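Local coordinates for protein lovastatin nonaketide synthase, polyketide synthase component (Aspergillus terreus, PDB 7CPX) that builds the nonaketide dihydromonacolin L from malonyl-CoA, as the polyketide synthase component of the lovastatin pathway, working together with its partner protein LovC, at residues A[1291-1296]-A[1423-1428]; A[1727-1732]-A[1758-1763]. The protein carries 2 engineered substitutions. One frame throughout, in Å; residues are numbered along the deposited sequence.

Interaction 1: residues A[1291-1296]-A[1423-1428]; sequences EYWATA and LHYARE
Tyr1292 presses its ring against the helix 1420-1436, and the tight part of the contact lies over one face of that ring. CB of His1424 sits almost exactly above its centre, 3.2 Å from the ring centroid, a CH-pi contact. The imidazole continues outward from there, its plane only 10° from that of the phenol. It is slid along, so the two rings barely overlap, with centroids 4.4 Å apart. The edge of Tyr1292 turns toward the face of Tyr1425 in an offset edge-to-face pair, planes at 84°, while CB of Tyr1292 lies over the same Tyr1425 face. The three residues form an aromatic cluster joining the loop after strand 1286-1287 to a helix next to the methyltransferase sheet. Flat side chains suit this place, offering faces and edges at once. With CG beside its backbone N (chi1 -73°), Tyr1425 extends its hydroxyl to the loop, where it hydrogen-bonds the carbonyl of Asn1289. The phenol end of Tyr1292 is held more loosely: its OH lies 3.6 Å from Arg1427 NH1. Glu1428 OE2 lies 3.5 Å from Tyr1292 CE2, at the edge of that ring. Arg1427 NH1 instead hydrogen-bonds His1424 ND1, which limits rotation of the imidazole.

Interaction 2: residues A[1727-1732]-A[1758-1763]; sequences TENAWV and VLDVDA
Thr1727 and Asp1760 sit side by side on neighbouring parallel strands, and main-chain hydrogen bonds set their register. Thr1727 N donates to Leu1759 O at 2.9 Å, and Thr1727 O accepts from Val1761 N at 2.9 Å, so Thr1727 bonds to the residues flanking its partner. These strands, 1720-1728 and 1755-1761, are joined through helix 1735-1750 in a beta-alpha-beta crossover of a mostly parallel sheet, consistent with the structural, non-catalytic half of a ketoreductase, and the contact lies at their C-terminal ends. Bonds to side chains centre on the Asp1760 carboxylate, which the anti placing of CG against the backbone N (chi1 -171°) carries across to the turn at 1729-1731. From the side chain of Thr1727, OG1 reaches Asp1760 OD1 at 3.1 Å, well above the carboxylate plane. From the main chain, Ala1730 N meets the same OD1 at 2.7 Å, on the syn side and from the same face, while Asp1760 OD2 receives a weak bond from Trp1731 N at 3.5 Å. A short acid suits this buried place because its two oxygens can take up N-H groups of the turn that follows the strand. Among the remaining contacts, the C-H edge of the Trp1731 indole at CD1 lies beside Asp1760 OD2, with ring and carboxylate planes 60° apart. The Asn1729 side chain lies alongside the main chain of Asp1762.

Interaction 1 closes before interaction 2 opens along the chain, and the two sit on the same side of the chain's centre, 32 Å apart between centres and about 20 Å between nearest atoms, without touching. They belong to different sheets: the helix of 1423-1428 packs on strand 1542-1547 of the methyltransferase sheet, whereas 1727-1732 and 1758-1763 supply neighbouring strands of another mixed sheet. The chain enters both regions in turn, since strand 1275-1280 edges the second sheet and strand 1286-1287 the first, just before the loop of interaction 1. Trp1731 of interaction 2 also touches helix 2305-2323 of the ketoreductase domain. Both lie away from the NADP pocket and from the ketosynthase and dehydratase active sites.

Interaction 1: residues A[1291-1296]-A[1423-1428]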
# COMPACT_ATOMS: atom_id res chain seq x y z
N GLU A 1291 -11.19 -71.73 -17.32
CA GLU A 1291 -10.20 -70.69 -17.57
C GLU A 1291 -8.87 -70.99 -16.90
O GLU A 1291 -7.84 -70.47 -17.34
CB GLU A 1291 -10.73 -69.34 -17.07
CG GLU A 1291 -9.75 -68.19 -17.21
CD GLU A 1291 -10.34 -66.86 -16.79
OE1 GLU A 1291 -11.53 -66.83 -16.42
OE2 GLU A 1291 -9.62 -65.84 -16.84
N TYR A 1292 -8.87 -71.81 -15.85
CA TYR A 1292 -7.66 -72.14 -15.11
C TYR A 1292 -7.23 -73.59 -15.32
O TYR A 1292 -6.56 -74.17 -14.46
CB TYR A 1292 -7.87 -71.86 -13.62
CG TYR A 1292 -8.33 -70.44 -13.34
CD1 TYR A 1292 -7.78 -69.36 -14.01
CD2 TYR A 1292 -9.33 -70.19 -12.41
CE1 TYR A 1292 -8.20 -68.07 -13.76
CE2 TYR A 1292 -9.76 -68.90 -12.15
CZ TYR A 1292 -9.19 -67.85 -12.83
OH TYR A 1292 -9.62 -66.56 -12.58
N TRP A 1293 -7.61 -74.18 -16.44
CA TRP A 1293 -7.09 -75.49 -16.82
C TRP A 1293 -5.68 -75.34 -17.40
O TRP A 1293 -5.24 -74.24 -17.75
CB TRP A 1293 -8.00 -76.16 -17.84
CG TRP A 1293 -9.28 -76.70 -17.27
CD1 TRP A 1293 -9.61 -76.81 -15.96
CD2 TRP A 1293 -10.40 -77.20 -18.01
NE1 TRP A 1293 -10.86 -77.35 -15.82
CE2 TRP A 1293 -11.37 -77.60 -17.07
CE3 TRP A 1293 -10.67 -77.35 -19.37
CZ2 TRP A 1293 -12.60 -78.13 -17.45
CZ3 TRP A 1293 -11.89 -77.88 -19.75
CH2 TRP A 1293 -12.84 -78.27 -18.79
N ALA A 1294 -4.99 -76.47 -17.50
CA ALA A 1294 -3.68 -76.50 -18.14
C ALA A 1294 -3.88 -76.31 -19.64
O ALA A 1294 -4.21 -77.26 -20.36
CB ALA A 1294 -2.96 -77.81 -17.83
N THR A 1295 -3.69 -75.09 -20.12
CA THR A 1295 -3.95 -74.78 -21.51
C THR A 1295 -3.07 -75.64 -22.42
O THR A 1295 -2.11 -76.28 -21.98
CB THR A 1295 -3.71 -73.30 -21.79
OG1 THR A 1295 -4.01 -73.01 -23.17
CG2 THR A 1295 -2.26 -72.91 -21.51
N ALA A 1296 -3.41 -75.64 -23.71
CA ALA A 1296 -2.71 -76.50 -24.66
C ALA A 1296 -1.22 -76.19 -24.69
O ALA A 1296 -0.39 -77.11 -24.72
CB ALA A 1296 -3.32 -76.35 -26.05
N LEU A 1423 -2.78 -71.18 -8.28
CA LEU A 1423 -2.97 -69.95 -7.52
C LEU A 1423 -4.30 -69.29 -7.86
O LEU A 1423 -4.94 -68.70 -6.99
CB LEU A 1423 -1.81 -68.99 -7.78
CG LEU A 1423 -1.38 -68.10 -6.61
CD1 LEU A 1423 -0.97 -68.94 -5.41
CD2 LEU A 1423 -0.24 -67.20 -7.03
N HIS A 1424 -4.74 -69.38 -9.12
CA HIS A 1424 -6.07 -68.90 -9.47
C HIS A 1424 -7.15 -69.67 -8.72
O HIS A 1424 -8.11 -69.08 -8.20
CB HIS A 1424 -6.29 -69.01 -10.98
CG HIS A 1424 -5.46 -68.07 -11.79
ND1 HIS A 1424 -5.75 -66.73 -11.91
CD2 HIS A 1424 -4.35 -68.28 -12.54
CE1 HIS A 1424 -4.85 -66.16 -12.69
NE2 HIS A 1424 -3.99 -67.07 -13.08
N TYR A 1425 -7.01 -71.00 -8.66
CA TYR A 1425 -7.94 -71.80 -7.88
C TYR A 1425 -7.89 -71.45 -6.41
O TYR A 1425 -8.91 -71.47 -5.72
CB TYR A 1425 -7.65 -73.29 -8.08
CG TYR A 1425 -8.04 -73.84 -9.43
CD1 TYR A 1425 -9.18 -73.40 -10.08
CD2 TYR A 1425 -7.26 -74.80 -10.06
CE1 TYR A 1425 -9.54 -73.91 -11.31
CE2 TYR A 1425 -7.61 -75.31 -11.29
CZ TYR A 1425 -8.75 -74.86 -11.91
OH TYR A 1425 -9.12 -75.35 -13.15
N ALA A 1426 -6.70 -71.12 -5.90
CA ALA A 1426 -6.58 -70.68 -4.52
C ALA A 1426 -7.35 -69.38 -4.30
O ALA A 1426 -8.04 -69.22 -3.28
CB ALA A 1426 -5.11 -70.49 -4.14
N ARG A 1427 -7.25 -68.45 -5.24
CA ARG A 1427 -8.03 -67.22 -5.13
C ARG A 1427 -9.52 -67.52 -5.14
O ARG A 1427 -10.28 -66.94 -4.37
CB ARG A 1427 -7.69 -66.24 -6.26
CG ARG A 1427 -8.41 -64.90 -6.10
CD ARG A 1427 -8.49 -64.10 -7.38
NE ARG A 1427 -7.20 -63.97 -8.06
CZ ARG A 1427 -6.85 -64.64 -9.15
NH1 ARG A 1427 -7.66 -65.51 -9.72
NH2 ARG A 1427 -5.66 -64.41 -9.70
N GLU A 1428 -9.95 -68.42 -6.03
CA GLU A 1428 -11.37 -68.77 -6.09
C GLU A 1428 -11.84 -69.37 -4.77
O GLU A 1428 -12.90 -69.00 -4.25
CB GLU A 1428 -11.61 -69.75 -7.24
CG GLU A 1428 -11.35 -69.18 -8.62
CD GLU A 1428 -12.39 -68.15 -9.03
OE1 GLU A 1428 -13.33 -67.90 -8.25
OE2 GLU A 1428 -12.26 -67.59 -10.14

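Interaction 2: residues A[1727-1732]-A[1758-1763]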
# COMPACT_ATOMS: atom_id res chain seq x y z
N THR A 1727 -39.30 -72.21 0.56
CA THR A 1727 -40.02 -71.50 -0.48
C THR A 1727 -39.59 -72.03 -1.84
O THR A 1727 -38.44 -72.43 -2.03
CB THR A 1727 -39.76 -69.99 -0.40
OG1 THR A 1727 -38.42 -69.71 -0.82
CG2 THR A 1727 -39.95 -69.49 1.02
N GLU A 1728 -40.52 -72.03 -2.79
CA GLU A 1728 -40.28 -72.53 -4.14
C GLU A 1728 -40.04 -71.33 -5.05
O GLU A 1728 -40.97 -70.75 -5.61
CB GLU A 1728 -41.44 -73.38 -4.63
CG GLU A 1728 -41.29 -73.87 -6.06
CD GLU A 1728 -42.37 -74.85 -6.46
OE1 GLU A 1728 -43.30 -75.08 -5.65
OE2 GLU A 1728 -42.30 -75.40 -7.58
N ASN A 1729 -38.77 -70.96 -5.19
CA ASN A 1729 -38.37 -69.84 -6.05
C ASN A 1729 -39.17 -68.59 -5.70
O ASN A 1729 -39.82 -67.97 -6.55
CB ASN A 1729 -38.53 -70.21 -7.52
CG ASN A 1729 -37.55 -69.49 -8.41
OD1 ASN A 1729 -36.90 -68.52 -7.99
ND2 ASN A 1729 -37.41 -69.95 -9.65
N ALA A 1730 -39.11 -68.21 -4.42
CA ALA A 1730 -39.91 -67.10 -3.94
C ALA A 1730 -39.57 -65.81 -4.68
O ALA A 1730 -40.47 -65.08 -5.12
CB ALA A 1730 -39.68 -66.91 -2.44
N TRP A 1731 -38.28 -65.52 -4.83
CA TRP A 1731 -37.88 -64.22 -5.35
C TRP A 1731 -38.13 -64.10 -6.84
O TRP A 1731 -38.29 -62.98 -7.35
CB TRP A 1731 -36.40 -63.98 -5.04
CG TRP A 1731 -36.11 -63.90 -3.58
CD1 TRP A 1731 -35.50 -64.85 -2.81
CD2 TRP A 1731 -36.43 -62.81 -2.70
NE1 TRP A 1731 -35.42 -64.42 -1.51
CE2 TRP A 1731 -35.98 -63.17 -1.41
CE3 TRP A 1731 -37.04 -61.57 -2.88
CZ2 TRP A 1731 -36.13 -62.34 -0.31
CZ3 TRP A 1731 -37.19 -60.74 -1.78
CH2 TRP A 1731 -36.73 -61.13 -0.52
N VAL A 1732 -38.20 -65.22 -7.57
CA VAL A 1732 -38.31 -65.17 -9.02
C VAL A 1732 -39.66 -65.66 -9.54
O VAL A 1732 -40.00 -65.37 -10.70
CB VAL A 1732 -37.17 -65.99 -9.68
CG1 VAL A 1732 -37.05 -65.63 -11.15
CG2 VAL A 1732 -35.87 -65.76 -8.93
N VAL A 1758 -34.54 -69.32 6.02
CA VAL A 1758 -35.36 -69.43 4.82
C VAL A 1758 -34.54 -70.09 3.73
O VAL A 1758 -33.36 -69.75 3.54
CB VAL A 1758 -35.88 -68.05 4.35
CG1 VAL A 1758 -36.48 -67.28 5.52
CG2 VAL A 1758 -34.78 -67.26 3.69
N LEU A 1759 -35.15 -71.04 3.03
CA LEU A 1759 -34.49 -71.81 1.98
C LEU A 1759 -35.30 -71.64 0.71
O LEU A 1759 -36.40 -72.19 0.58
CB LEU A 1759 -34.37 -73.28 2.37
CG LEU A 1759 -32.97 -73.87 2.27
CD1 LEU A 1759 -32.93 -75.24 2.92
CD2 LEU A 1759 -32.53 -73.95 0.82
N ASP A 1760 -34.76 -70.87 -0.24
CA ASP A 1760 -35.42 -70.63 -1.51
C ASP A 1760 -34.88 -71.61 -2.54
O ASP A 1760 -33.68 -71.63 -2.82
CB ASP A 1760 -35.20 -69.18 -1.97
CG ASP A 1760 -36.05 -68.82 -3.17
OD1 ASP A 1760 -36.94 -69.61 -3.53
OD2 ASP A 1760 -35.82 -67.74 -3.76
N VAL A 1761 -35.77 -72.41 -3.12
CA VAL A 1761 -35.41 -73.46 -4.06
C VAL A 1761 -36.00 -73.09 -5.41
O VAL A 1761 -37.22 -72.95 -5.55
CB VAL A 1761 -35.93 -74.83 -3.59
CG1 VAL A 1761 -35.36 -75.93 -4.47
CG2 VAL A 1761 -35.57 -75.06 -2.14
N ASP A 1762 -35.13 -72.93 -6.41
CA ASP A 1762 -35.60 -72.64 -7.76
C ASP A 1762 -36.48 -73.76 -8.29
O ASP A 1762 -37.37 -73.50 -9.11
CB ASP A 1762 -34.41 -72.42 -8.69
CG ASP A 1762 -33.45 -73.60 -8.72
OD1 ASP A 1762 -33.68 -74.56 -7.96
OD2 ASP A 1762 -32.48 -73.56 -9.49
N ALA A 1763 -36.25 -75.00 -7.85
CA ALA A 1763 -37.09 -76.13 -8.25
C ALA A 1763 -37.09 -77.13 -7.10
O ALA A 1763 -36.05 -77.72 -6.79
CB ALA A 1763 -36.57 -76.77 -9.53